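Local atomic coordinates of uncharacterized protein, cytosolic disulfide reductase DsbM (Pseudomonas aeruginosa PAO1, PDB entry 5HFI), a protein that acts as a cytosolic disulfide reductase with a DsbA-like thioredoxin fold that binds glutathione and probably exchanges thiols and disulfides with it. Residues W19-S24 with A122-G127; R39-G44 with R169-R174; T99-A104 with E147-A152; G197-Q202 with R207-T212. All blocks are in the same frame, centred on the assembly; numbering follows the deposited sequence. Where two conformers were deposited one is given.

Contact 1. Residues W19-S24 with A122-G127. With GSH (glutathione), chain B.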
loop_
_atom_site.group_PDB
_atom_site.type_symbol
_atom_site.label_atom_id
_atom_site.label_comp_id
_atom_site.label_asym_id
_atom_site.label_seq_id
_atom_site.Cartn_x
_atom_site.Cartn_y
_atom_site.Cartn_z
ATOM N N TRP A 19 -4.350 -7.951 1.965
ATOM C CA TRP A 19 -3.499 -8.703 1.053
ATOM C C TRP A 19 -2.380 -7.838 0.486
ATOM O O TRP A 19 -1.312 -8.360 0.151
ATOM C CB TRP A 19 -4.339 -9.321 -0.061
ATOM C CG TRP A 19 -5.046 -10.549 0.400
ATOM C CD1 TRP A 19 -6.386 -10.701 0.602
ATOM C CD2 TRP A 19 -4.441 -11.799 0.748
ATOM N NE1 TRP A 19 -6.654 -11.975 1.043
ATOM C CE2 TRP A 19 -5.476 -12.668 1.140
ATOM C CE3 TRP A 19 -3.123 -12.269 0.759
ATOM C CZ2 TRP A 19 -5.237 -13.981 1.540
ATOM C CZ3 TRP A 19 -2.887 -13.574 1.158
ATOM C CH2 TRP A 19 -3.938 -14.414 1.542
ATOM N N CYS A 20 -2.594 -6.524 0.377
ATOM C CA CYS A 20 -1.491 -5.645 0.005
ATOM C C CYS A 20 -0.410 -5.651 1.075
ATOM O O CYS A 20 0.785 -5.669 0.760
ATOM C CB CYS A 20 -1.998 -4.227 -0.244
ATOM S SG CYS A 20 -2.927 -4.068 -1.780
ATOM N N TYR A 21 -0.813 -5.651 2.348
ATOM C CA TYR A 21 0.153 -5.795 3.430
ATOM C C TYR A 21 0.854 -7.146 3.353
ATOM O O TYR A 21 2.063 -7.243 3.597
ATOM C CB TYR A 21 -0.547 -5.616 4.776
ATOM C CG TYR A 21 0.354 -5.788 5.979
ATOM C CD1 TYR A 21 1.495 -5.013 6.135
ATOM C CD2 TYR A 21 0.047 -6.711 6.971
ATOM C CE1 TYR A 21 2.314 -5.162 7.239
ATOM C CE2 TYR A 21 0.859 -6.867 8.078
ATOM C CZ TYR A 21 1.992 -6.090 8.207
ATOM O OH TYR A 21 2.800 -6.244 9.311
ATOM N N GLY A 22 0.114 -8.198 2.996
ATOM C CA GLY A 22 0.742 -9.488 2.773
ATOM C C GLY A 22 1.755 -9.462 1.646
ATOM O O GLY A 22 2.712 -10.239 1.649
ATOM N N ALA A 23 1.572 -8.564 0.680
ATOM C CA ALA A 23 2.492 -8.421 -0.438
ATOM C C ALA A 23 3.565 -7.366 -0.199
ATOM O O ALA A 23 4.363 -7.103 -1.102
ATOM C CB ALA A 23 1.721 -8.078 -1.717
ATOM N N SER A 24 3.605 -6.746 0.981
ATOM C CA SER A 24 4.636 -5.751 1.247
ATOM C C SER A 24 6.050 -6.287 1.023
ATOM O O SER A 24 6.881 -5.535 0.486
ATOM C CB SER A 24 4.478 -5.208 2.673
ATOM O OG SER A 24 5.308 -4.071 2.880
ATOM N N ALA A 122 2.176 0.943 10.775
ATOM C CA ALA A 122 1.460 1.735 11.773
ATOM C C ALA A 122 0.053 1.194 11.998
ATOM O O ALA A 122 -0.456 1.211 13.124
ATOM C CB ALA A 122 1.411 3.200 11.343
ATOM N N HIS A 123 -0.581 0.713 10.966
ATOM C CA HIS A 123 -1.931 0.181 11.054
ATOM C C HIS A 123 -1.969 -1.258 11.620
ATOM O O HIS A 123 -2.521 -1.454 12.666
ATOM C CB HIS A 123 -2.553 0.198 9.679
ATOM C CG HIS A 123 -3.962 -0.297 9.604
ATOM N ND1 HIS A 123 -5.040 0.476 9.951
ATOM C CD2 HIS A 123 -4.470 -1.445 9.120
ATOM C CE1 HIS A 123 -6.144 -0.190 9.716
ATOM N NE2 HIS A 123 -5.825 -1.364 9.225
ATOM N N TYR A 124 -1.261 -2.195 10.965
ATOM C CA TYR A 124 -1.403 -3.609 11.304
ATOM C C TYR A 124 -0.564 -4.026 12.506
ATOM O O TYR A 124 -0.925 -4.980 13.204
ATOM C CB TYR A 124 -1.034 -4.465 10.092
ATOM C CG TYR A 124 -2.014 -4.344 8.952
ATOM C CD1 TYR A 124 -3.268 -4.938 9.031
ATOM C CD2 TYR A 124 -1.691 -3.625 7.805
ATOM C CE1 TYR A 124 -4.168 -4.831 7.999
ATOM C CE2 TYR A 124 -2.588 -3.510 6.766
ATOM C CZ TYR A 124 -3.825 -4.118 6.870
ATOM O OH TYR A 124 -4.737 -4.019 5.849
ATOM N N VAL A 125 0.551 -3.354 12.759
ATOM C CA VAL A 125 1.417 -3.686 13.884
ATOM C C VAL A 125 1.151 -2.781 15.078
ATOM O O VAL A 125 0.966 -3.256 16.198
ATOM C CB VAL A 125 2.898 -3.627 13.451
ATOM C CG1 VAL A 125 3.809 -3.821 14.652
ATOM C CG2 VAL A 125 3.175 -4.673 12.386
ATOM N N GLU A 126 1.110 -1.471 14.850
ATOM C CA GLU A 126 1.012 -0.502 15.933
ATOM C C GLU A 126 -0.419 -0.108 16.272
ATOM O O GLU A 126 -0.639 0.510 17.320
ATOM C CB GLU A 126 1.814 0.755 15.577
ATOM C CG GLU A 126 3.316 0.529 15.542
ATOM C CD GLU A 126 4.058 1.609 14.767
ATOM O OE1 GLU A 126 4.999 1.261 14.018
ATOM O OE2 GLU A 126 3.696 2.799 14.905
ATOM N N GLY A 127 -1.389 -0.443 15.426
ATOM C CA GLY A 127 -2.767 -0.079 15.698
ATOM C C GLY A 127 -3.030 1.408 15.672
ATOM O O GLY A 127 -3.921 1.887 16.383
HETATM N N1 GSH B . -4.851 -11.629 -3.390
HETATM C CA1 GSH B . -5.843 -12.363 -2.625
HETATM C C1 GSH B . -5.874 -13.821 -3.078
HETATM O O11 GSH B . -6.978 -14.414 -3.207
HETATM O O12 GSH B . -4.798 -14.429 -3.323
HETATM C CB1 GSH B . -7.216 -11.731 -2.841
HETATM C CG1 GSH B . -7.040 -10.226 -3.010
HETATM C CD1 GSH B . -8.267 -9.486 -2.484
HETATM O OE1 GSH B . -9.286 -10.068 -2.308
HETATM N N2 GSH B . -8.177 -8.068 -2.193
HETATM C CA2 GSH B . -9.337 -7.352 -1.698
HETATM C C2 GSH B . -10.144 -6.876 -2.906
HETATM O O2 GSH B . -9.661 -6.119 -3.683
HETATM C CB2 GSH B . -8.896 -6.150 -0.860
HETATM S SG2 GSH B . -7.589 -6.606 0.323
HETATM N N3 GSH B . -11.498 -7.359 -3.114
HETATM C CA3 GSH B . -12.263 -6.916 -4.266
HETATM C C3 GSH B . -12.555 -5.422 -4.152
HETATM O O31 GSH B . -12.347 -4.664 -5.136
HETATM O O32 GSH B . -13.001 -4.951 -3.074
#
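Tyr21 holds its ring trans to its own backbone N (chi1 178°), while Tyr124 swings CG opposite its carbonyl carbon (chi1 -68°), and these two settings bring the phenol rings together almost flat, with 13° between their planes. The result is an offset stack with centroids 4.5 Å apart. The side chains slide past each other in opposite directions: Tyr124 CE2 lies 3.5 Å from Tyr21 CB, and at the other end Tyr124 CB comes over the Tyr21 face as a CH-pi donor, 4.0 Å from the ring centroid. Between those ends, Tyr124 CD2 sits 3.5 Å from Tyr21 CG. On the opposite face of Tyr124, the edge of the His123 ring points in, CD2 over the ring centre, so Tyr124 is sandwiched. Further out, Val125 CG2 touches Tyr21 OH at 3.5 Å, and that hydroxyl is satisfied by a hydrogen bond with Pro76 O.

Tyr21 lies on the short helix 18-22, at whose start sits the thioredoxin-type CxxC pattern, Cys17 just before it and Cys20 within it. Helix 112-124 belongs to the helical insertion of DsbA-like proteins, so the tyrosine stack joins the CxxC helix of the thioredoxin core to the helical part. Phe77 adds its ring to both tyrosines, and Tyr81 meets Tyr124 edge-to-face.

Trp19 starts out away from residues 122-127; its indole packs on Ile69 and Leu72 of helix 64-73 and takes the ligand on one face. Glutathione lays its CA1 over that face, 3.6 Å from Trp19 CG, and the tripeptide also hydrogen-bonds with Phe180 O.

Contact 2. Residues R39-G44 with R169-R174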
loop_
_atom_site.group_PDB
_atom_site.type_symbol
_atom_site.label_atom_id
_atom_site.label_comp_id
_atom_site.label_asym_id
_atom_site.label_seq_id
_atom_site.Cartn_x
_atom_site.Cartn_y
_atom_site.Cartn_z
ATOM N N ARG A 39 6.232 1.724 -10.108
ATOM C CA ARG A 39 5.244 2.793 -9.991
ATOM C C ARG A 39 4.105 2.337 -9.091
ATOM O O ARG A 39 3.583 1.228 -9.256
ATOM C CB ARG A 39 4.673 3.180 -11.355
ATOM C CG ARG A 39 5.697 3.374 -12.442
ATOM C CD ARG A 39 6.230 4.788 -12.492
ATOM N NE ARG A 39 7.034 4.992 -13.692
ATOM C CZ ARG A 39 6.583 5.568 -14.801
ATOM N NH1 ARG A 39 5.331 6.002 -14.862
ATOM N NH2 ARG A 39 7.381 5.709 -15.848
ATOM N N LEU A 40 3.701 3.200 -8.163
ATOM C CA LEU A 40 2.603 2.909 -7.251
ATOM C C LEU A 40 1.311 3.537 -7.759
ATOM O O LEU A 40 1.298 4.690 -8.199
ATOM C CB LEU A 40 2.909 3.420 -5.840
ATOM C CG LEU A 40 3.625 2.483 -4.858
ATOM C CD1 LEU A 40 4.823 1.787 -5.478
ATOM C CD2 LEU A 40 4.048 3.242 -3.611
ATOM N N HIS A 41 0.223 2.770 -7.691
ATOM C CA HIS A 41 -1.102 3.235 -8.107
ATOM C C HIS A 41 -2.101 2.911 -7.004
ATOM O O HIS A 41 -2.522 1.759 -6.863
ATOM C CB HIS A 41 -1.535 2.589 -9.416
ATOM C CG HIS A 41 -0.530 2.701 -10.516
ATOM N ND1 HIS A 41 -0.541 3.730 -11.432
ATOM C CD2 HIS A 41 0.502 1.896 -10.865
ATOM C CE1 HIS A 41 0.450 3.562 -12.291
ATOM N NE2 HIS A 41 1.098 2.459 -11.966
ATOM N N GLY A 42 -2.493 3.927 -6.237
ATOM C CA GLY A 42 -3.506 3.735 -5.214
ATOM C C GLY A 42 -4.893 3.713 -5.830
ATOM O O GLY A 42 -5.272 4.624 -6.572
ATOM N N GLY A 43 -5.658 2.667 -5.516
ATOM C CA GLY A 43 -6.958 2.467 -6.126
ATOM C C GLY A 43 -8.142 3.029 -5.375
ATOM O O GLY A 43 -9.243 3.085 -5.932
ATOM N N GLY A 44 -7.954 3.446 -4.126
ATOM C CA GLY A 44 -9.043 4.004 -3.347
ATOM C C GLY A 44 -10.116 2.991 -3.014
ATOM O O GLY A 44 -11.277 3.154 -3.404
ATOM N N ARG A 169 -8.038 3.614 -11.321
ATOM C CA ARG A 169 -9.205 2.788 -11.614
ATOM C C ARG A 169 -9.370 2.544 -13.107
ATOM O O ARG A 169 -9.892 1.496 -13.506
ATOM C CB ARG A 169 -10.456 3.432 -11.025
ATOM C CG ARG A 169 -10.469 3.362 -9.518
ATOM C CD ARG A 169 -11.238 4.503 -8.897
ATOM N NE ARG A 169 -11.273 4.378 -7.444
ATOM C CZ ARG A 169 -11.796 5.286 -6.629
ATOM N NH1 ARG A 169 -12.331 6.392 -7.125
ATOM N NH2 ARG A 169 -11.783 5.088 -5.317
ATOM N N ARG A 170 -8.935 3.489 -13.943
ATOM C CA ARG A 170 -8.957 3.246 -15.379
ATOM C C ARG A 170 -7.924 2.203 -15.778
ATOM O O ARG A 170 -8.178 1.397 -16.680
ATOM C CB ARG A 170 -8.732 4.552 -16.134
ATOM C CG ARG A 170 -9.885 5.513 -15.991
ATOM C CD ARG A 170 -9.628 6.790 -16.752
ATOM N NE ARG A 170 -10.802 7.641 -16.689
ATOM C CZ ARG A 170 -10.991 8.684 -17.483
ATOM N NH1 ARG A 170 -10.073 8.987 -18.393
ATOM N NH2 ARG A 170 -12.089 9.424 -17.374
ATOM N N LEU A 171 -6.766 2.197 -15.116
ATOM C CA LEU A 171 -5.794 1.134 -15.334
ATOM C C LEU A 171 -6.361 -0.216 -14.908
ATOM O O LEU A 171 -6.260 -1.203 -15.645
ATOM C CB LEU A 171 -4.501 1.448 -14.581
ATOM C CG LEU A 171 -3.383 0.413 -14.708
ATOM C CD1 LEU A 171 -2.981 0.242 -16.165
ATOM C CD2 LEU A 171 -2.189 0.823 -13.862
ATOM N N MET A 172 -6.973 -0.275 -13.720
ATOM C CA MET A 172 -7.620 -1.509 -13.279
ATOM C C MET A 172 -8.665 -1.969 -14.282
ATOM O O MET A 172 -8.786 -3.168 -14.562
ATOM C CB MET A 172 -8.281 -1.312 -11.918
ATOM C CG MET A 172 -7.386 -0.774 -10.837
ATOM S SD MET A 172 -7.985 -1.261 -9.218
ATOM C CE MET A 172 -8.172 -3.030 -9.451
ATOM N N ASN A 173 -9.440 -1.025 -14.823
ATOM C CA ASN A 173 -10.497 -1.368 -15.769
ATOM C C ASN A 173 -9.918 -1.958 -17.049
ATOM O O ASN A 173 -10.390 -2.992 -17.535
ATOM C CB ASN A 173 -11.338 -0.127 -16.075
ATOM C CG ASN A 173 -12.501 -0.422 -17.001
ATOM O OD1 ASN A 173 -12.363 -0.377 -18.224
ATOM N ND2 ASN A 173 -13.658 -0.712 -16.422
ATOM N N ARG A 174 -8.889 -1.314 -17.612
ATOM C CA ARG A 174 -8.307 -1.805 -18.859
ATOM C C ARG A 174 -7.663 -3.174 -18.684
ATOM O O ARG A 174 -7.575 -3.945 -19.647
ATOM C CB ARG A 174 -7.277 -0.808 -19.397
ATOM C CG ARG A 174 -7.864 0.498 -19.902
ATOM C CD ARG A 174 -6.817 1.333 -20.621
ATOM N NE ARG A 174 -5.764 1.765 -19.710
ATOM C CZ ARG A 174 -5.754 2.938 -19.082
ATOM N NH1 ARG A 174 -6.743 3.805 -19.271
ATOM N NH2 ARG A 174 -4.753 3.245 -18.262
#
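This is a strand-end-to-helix contact: the guanidinium of Arg169 grips two backbone carbonyls, Gly43 O and Gly44 O, just past the edge strand 37-42, while Leu171 packs on His41 within that strand. The arginine comes from the last turns of helix 159-174, and its chain runs extended from CG to NE, long enough to bring the head group beside the turn. NE donates to Gly43 O over 2.8 Å with a bent N-H...O angle of 137°, the oxygen tilted 27° from the guanidinium plane. NH2 bonds Gly44 O at 2.8 Å, and here the fit is cleaner: the oxygen lies close to the guanidinium plane and is met on a lone pair in its own carbonyl plane. A weak third bond from NH2 to Gly43 O, 3.3 Å long, completes the fork, and Thr47 OG1 is a further partner of NH2.

In the thioredoxin fold, strand 37-42 runs parallel to strand 8-13 at the side of the central sheet, and helix 159-174 returns the chain from the helical insertion toward strand 182-186. Gly43 lies close to Phe180, a glutathione-binding residue; Pro181, just before strand 182-186, probably corresponds to the conserved cis-proline of thioredoxins.

Leu171 CD2 stands squarely above the middle of the His41 ring, 4.0 Å from its centroid, in a CH-pi contact; the two side chains cross at about a right angle. At the ring's rim, His41 NE2 hydrogen-bonds with His10 ND1, and Gly42 is tied to the same helix through Ser168 and His164.

Contact 3. Residues T99-A104 with E147-A152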
loop_
_atom_site.group_PDB
_atom_site.type_symbol
_atom_site.label_atom_id
_atom_site.label_comp_id
_atom_site.label_asym_id
_atom_site.label_seq_id
_atom_site.Cartn_x
_atom_site.Cartn_y
_atom_site.Cartn_z
ATOM N N THR A 99 -3.407 7.256 1.298
ATOM C CA THR A 99 -2.938 7.322 -0.082
ATOM C C THR A 99 -2.328 8.686 -0.385
ATOM O O THR A 99 -1.283 8.771 -1.042
ATOM C CB THR A 99 -4.074 7.007 -1.055
ATOM O OG1 THR A 99 -4.624 5.719 -0.745
ATOM C CG2 THR A 99 -3.553 6.988 -2.488
ATOM N N ALA A 100 -2.957 9.764 0.094
ATOM C CA ALA A 100 -2.375 11.091 -0.073
ATOM C C ALA A 100 -0.999 11.185 0.575
ATOM O O ALA A 100 -0.111 11.870 0.051
ATOM C CB ALA A 100 -3.308 12.157 0.505
ATOM N N ALA A 101 -0.799 10.502 1.704
ATOM C CA ALA A 101 0.514 10.499 2.343
ATOM C C ALA A 101 1.551 9.808 1.465
ATOM O O ALA A 101 2.703 10.250 1.390
ATOM C CB ALA A 101 0.430 9.824 3.713
ATOM N N VAL A 102 1.159 8.723 0.795
ATOM C CA VAL A 102 2.067 8.048 -0.128
ATOM C C VAL A 102 2.406 8.969 -1.295
ATOM O O VAL A 102 3.571 9.101 -1.689
ATOM C CB VAL A 102 1.447 6.725 -0.616
ATOM C CG1 VAL A 102 2.238 6.157 -1.781
ATOM C CG2 VAL A 102 1.349 5.720 0.532
ATOM N N LEU A 103 1.386 9.616 -1.864
ATOM C CA LEU A 103 1.618 10.579 -2.938
ATOM C C LEU A 103 2.555 11.692 -2.491
ATOM O O LEU A 103 3.473 12.074 -3.228
ATOM C CB LEU A 103 0.289 11.171 -3.410
ATOM C CG LEU A 103 -0.601 10.295 -4.289
ATOM C CD1 LEU A 103 -1.877 11.041 -4.647
ATOM C CD2 LEU A 103 0.148 9.879 -5.542
ATOM N N ALA A 104 2.334 12.228 -1.287
ATOM C CA ALA A 104 3.162 13.325 -0.797
ATOM C C ALA A 104 4.602 12.880 -0.572
ATOM O O ALA A 104 5.541 13.609 -0.909
ATOM C CB ALA A 104 2.566 13.894 0.490
ATOM N N GLU A 147 10.161 18.680 7.337
ATOM C CA GLU A 147 10.225 19.981 6.675
ATOM C C GLU A 147 9.535 19.872 5.322
ATOM O O GLU A 147 10.127 19.409 4.343
ATOM C CB GLU A 147 11.670 20.445 6.529
ATOM C CG GLU A 147 11.818 21.781 5.820
ATOM C CD GLU A 147 11.066 22.902 6.514
ATOM O OE1 GLU A 147 9.863 23.083 6.230
ATOM O OE2 GLU A 147 11.678 23.603 7.347
ATOM N N GLY A 148 8.273 20.290 5.267
ATOM C CA GLY A 148 7.525 20.359 4.028
ATOM C C GLY A 148 6.476 19.283 3.841
ATOM O O GLY A 148 5.620 19.435 2.960
ATOM N N PHE A 149 6.501 18.203 4.626
ATOM C CA PHE A 149 5.552 17.117 4.382
ATOM C C PHE A 149 4.126 17.543 4.696
ATOM O O PHE A 149 3.188 17.136 4.001
ATOM C CB PHE A 149 5.929 15.876 5.191
ATOM C CG PHE A 149 5.015 14.703 4.965
ATOM C CD1 PHE A 149 5.124 13.939 3.816
ATOM C CD2 PHE A 149 4.064 14.356 5.909
ATOM C CE1 PHE A 149 4.291 12.860 3.604
ATOM C CE2 PHE A 149 3.230 13.277 5.705
ATOM C CZ PHE A 149 3.343 12.527 4.550
ATOM N N ALA A 150 3.941 18.362 5.735
ATOM C CA ALA A 150 2.600 18.822 6.083
ATOM C C ALA A 150 1.945 19.530 4.905
ATOM O O ALA A 150 0.796 19.239 4.552
ATOM C CB ALA A 150 2.657 19.741 7.301
ATOM N N GLU A 151 2.672 20.454 4.269
ATOM C CA GLU A 151 2.116 21.183 3.134
ATOM C C GLU A 151 1.910 20.268 1.937
ATOM O O GLU A 151 0.898 20.381 1.236
ATOM C CB GLU A 151 3.018 22.354 2.746
ATOM C CG GLU A 151 3.057 23.489 3.763
ATOM C CD GLU A 151 3.769 23.111 5.055
ATOM O OE1 GLU A 151 4.695 22.269 4.991
ATOM O OE2 GLU A 151 3.397 23.660 6.121
ATOM N N ALA A 152 2.863 19.367 1.679
ATOM C CA ALA A 152 2.719 18.440 0.560
ATOM C C ALA A 152 1.533 17.505 0.764
ATOM O O ALA A 152 0.804 17.200 -0.188
ATOM C CB ALA A 152 4.009 17.643 0.371
#
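Ala104 and Phe149 bury the largest areas here, with Ala152 next of the second segment's residues. Ala104 CB points straight at the other helix and touches two groups roughly at right angles to each other: Phe149 CE1 at 3.7 Å and Ala152 CB at 4.0 Å. It also presses on the Ala152 backbone, with C at 3.8 Å. With alanines on both sides, the main chains approach to 5.3 Å between the Ala104 and Ala152 CA atoms.

Phe149 opens helix 149-157 directly after the N-cap Gly148. Its ring lies trans to its backbone N (chi1 -179°), a setting that carries the far rim toward helix 96-109. There the carbonyl O of Ala101 meets the edge, near the ring plane, 3.8 Å from CE1; the contact puts the partly positive ring hydrogens toward the oxygen, although no hydrogen bond is formed across the segments. Ala101 CB touches the same rim at CZ, 4.1 Å away.

The packing is entirely apolar otherwise, and it lies away from the glutathione site, inside the helical insertion of this DsbA-like protein. Helix 149-157 extends the contact with Phe153 against Ala100 and Ala101 and Cys156 against Ala104. Around helix 96-109, Ala101 also reaches Leu136 of helix 133-142, Val102 packs on helix 112-124, and Thr99 and Leu103 on helix 159-174.

Contact 4. Residues G197-Q202 with R207-T212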
loop_
_atom_site.group_PDB
_atom_site.type_symbol
_atom_site.label_atom_id
_atom_site.label_comp_id
_atom_site.label_asym_id
_atom_site.label_seq_id
_atom_site.Cartn_x
_atom_site.Cartn_y
_atom_site.Cartn_z
ATOM N N GLY A 197 -0.452 -14.084 -6.625
ATOM C CA GLY A 197 -0.748 -15.127 -5.657
ATOM C C GLY A 197 0.292 -16.229 -5.637
ATOM O O GLY A 197 0.511 -16.863 -4.601
ATOM N N ARG A 198 0.951 -16.465 -6.776
ATOM C CA ARG A 198 2.024 -17.452 -6.830
ATOM C C ARG A 198 3.188 -17.068 -5.924
ATOM O O ARG A 198 3.875 -17.947 -5.388
ATOM C CB ARG A 198 2.505 -17.615 -8.274
ATOM C CG ARG A 198 3.739 -18.483 -8.435
ATOM C CD ARG A 198 3.472 -19.863 -7.877
ATOM N NE ARG A 198 2.417 -20.543 -8.613
ATOM C CZ ARG A 198 2.609 -21.643 -9.331
ATOM N NH1 ARG A 198 3.821 -22.180 -9.405
ATOM N NH2 ARG A 198 1.595 -22.203 -9.977
ATOM N N TYR A 199 3.427 -15.774 -5.733
ATOM C CA TYR A 199 4.624 -15.314 -5.047
ATOM C C TYR A 199 4.364 -14.792 -3.645
ATOM O O TYR A 199 5.320 -14.406 -2.962
ATOM C CB TYR A 199 5.322 -14.243 -5.891
ATOM C CG TYR A 199 5.904 -14.820 -7.154
ATOM C CD1 TYR A 199 5.227 -14.721 -8.365
ATOM C CD2 TYR A 199 7.114 -15.502 -7.125
ATOM C CE1 TYR A 199 5.751 -15.267 -9.516
ATOM C CE2 TYR A 199 7.645 -16.050 -8.266
ATOM C CZ TYR A 199 6.961 -15.929 -9.458
ATOM O OH TYR A 199 7.497 -16.481 -10.592
ATOM N N LEU A 200 3.113 -14.774 -3.189
ATOM C CA LEU A 200 2.836 -14.377 -1.816
ATOM C C LEU A 200 3.598 -15.278 -0.855
ATOM O O LEU A 200 3.546 -16.507 -0.961
ATOM C CB LEU A 200 1.336 -14.435 -1.533
ATOM C CG LEU A 200 0.535 -13.248 -2.070
ATOM C CD1 LEU A 200 -0.961 -13.501 -1.939
ATOM C CD2 LEU A 200 0.935 -11.964 -1.352
ATOM N N GLY A 201 4.331 -14.661 0.068
ATOM C CA GLY A 201 5.176 -15.405 0.974
ATOM C C GLY A 201 6.478 -15.890 0.380
ATOM O O GLY A 201 7.213 -16.618 1.057
ATOM N N GLN A 202 6.794 -15.515 -0.859
ATOM C CA GLN A 202 8.018 -15.950 -1.535
ATOM C C GLN A 202 8.740 -14.752 -2.146
ATOM O O GLN A 202 8.899 -14.668 -3.370
ATOM C CB GLN A 202 7.702 -16.991 -2.611
ATOM C CG GLN A 202 6.885 -18.183 -2.129
ATOM C CD GLN A 202 7.676 -19.114 -1.229
ATOM O OE1 GLN A 202 8.899 -19.007 -1.126
ATOM N NE2 GLN A 202 6.980 -20.036 -0.573
ATOM N N ARG A 207 11.763 -11.768 -6.445
ATOM C CA ARG A 207 12.909 -11.004 -6.928
ATOM C C ARG A 207 13.585 -11.711 -8.099
ATOM O O ARG A 207 13.898 -11.083 -9.117
ATOM C CB ARG A 207 13.899 -10.772 -5.787
ATOM C CG ARG A 207 14.976 -9.751 -6.103
ATOM C CD ARG A 207 16.068 -9.743 -5.042
ATOM N NE ARG A 207 15.582 -9.282 -3.746
ATOM C CZ ARG A 207 15.325 -10.083 -2.718
ATOM N NH1 ARG A 207 15.505 -11.393 -2.838
ATOM N NH2 ARG A 207 14.890 -9.577 -1.569
ATOM N N ALA A 208 13.793 -13.024 -7.981
ATOM C CA ALA A 208 14.425 -13.776 -9.062
ATOM C C ALA A 208 13.559 -13.775 -10.314
ATOM O O ALA A 208 14.073 -13.700 -11.435
ATOM C CB ALA A 208 14.710 -15.206 -8.605
ATOM N N PHE A 209 12.238 -13.859 -10.144
ATOM C CA PHE A 209 11.347 -13.799 -11.295
ATOM C C PHE A 209 11.496 -12.476 -12.037
ATOM O O PHE A 209 11.576 -12.454 -13.271
ATOM C CB PHE A 209 9.901 -14.014 -10.848
ATOM C CG PHE A 209 8.892 -13.811 -11.941
ATOM C CD1 PHE A 209 8.601 -14.832 -12.830
ATOM C CD2 PHE A 209 8.227 -12.602 -12.074
ATOM C CE1 PHE A 209 7.669 -14.650 -13.834
ATOM C CE2 PHE A 209 7.297 -12.414 -13.077
ATOM C CZ PHE A 209 7.017 -13.440 -13.958
ATOM N N LEU A 210 11.554 -11.363 -11.300
ATOM C CA LEU A 210 11.728 -10.062 -11.939
ATOM C C LEU A 210 13.105 -9.940 -12.582
ATOM O O LEU A 210 13.235 -9.372 -13.673
ATOM C CB LEU A 210 11.498 -8.942 -10.923
ATOM C CG LEU A 210 10.089 -8.858 -10.331
ATOM C CD1 LEU A 210 10.041 -7.851 -9.189
ATOM C CD2 LEU A 210 9.066 -8.508 -11.404
ATOM N N GLU A 211 14.145 -10.461 -11.921
ATOM C CA GLU A 211 15.460 -10.540 -12.552
ATOM C C GLU A 211 15.412 -11.389 -13.816
ATOM O O GLU A 211 15.990 -11.018 -14.844
ATOM C CB GLU A 211 16.486 -11.127 -11.582
ATOM C CG GLU A 211 16.704 -10.341 -10.306
ATOM C CD GLU A 211 17.479 -11.140 -9.274
ATOM O OE1 GLU A 211 17.579 -10.684 -8.116
ATOM O OE2 GLU A 211 17.985 -12.231 -9.623
ATOM N N THR A 212 14.739 -12.542 -13.752
ATOM C CA THR A 212 14.657 -13.424 -14.912
ATOM C C THR A 212 13.915 -12.760 -16.065
ATOM O O THR A 212 14.214 -13.031 -17.234
ATOM C CB THR A 212 13.981 -14.743 -14.521
ATOM O OG1 THR A 212 14.754 -15.399 -13.507
ATOM C CG2 THR A 212 13.859 -15.672 -15.723
#
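Tyr199 and Phe209 make this contact between them, and the stretch from Arg207 to Thr212 shows how the phenylalanine is presented. Arg207, at its start, points away from Tyr199 and spends its charge in salt bridges with Asp204 and Glu32. Ala208 contributes its carbonyl O, to which the end of the segment returns. Next comes Phe209: CB points toward the tyrosine, and with CG anti to the backbone N (chi1 173°) the ring follows, offering CD1 to Tyr199 OH. The hydroxyl comes in tightly, Tyr199 OH lying 3.0 Å from Phe209 CD1, while Tyr199 CZ packs on Phe209 CB at 3.8 Å. Tyr199 CE1 lies over one Phe209 face, but the rings are neither stacked nor edge-to-face: their planes are inclined at 42°, with centroids 5.2 Å apart. Trp206, a turn earlier, adds an edge-to-face ring to Tyr199. Leu210 packs on Leu36 and Ala30. At Thr212, OG1 donates to Ala208 O over 2.8 Å, and N donates to the same oxygen from the opposite face of its plane.

Tyr199 starts the type II turn that closes at Gln202, the N-cap of helix 203-215. The pairing lays Tyr199, at the start of the turn, against helix 203-215, which after the antiparallel strands 182-186 and 191-193 forms the closing beta-beta-alpha part of a thioredoxin fold.

Contact 1 alone of the four holds a residue of the glutathione pocket, Trp19, whose indole face meets the ligand; Gly43 of contact 2 is about 9 Å and Tyr199 of contact 4 about 10 Å from the ligand, both between nearest atoms. Contacts 1 and 4 meet directly, Leu200 CD1 packing on Trp19 CZ3 at 3.6 Å, which connects the CxxC helix to the turn before helix 203-215. Contacts 2 and 3 also touch, Leu40 CD2 lying 3.9 Å from Val102 CG1, where the edge strand meets helix 96-109. Contact 3, nested within the chain loop closed by contact 2, is remote from contact 4, their centres about 31 Å apart.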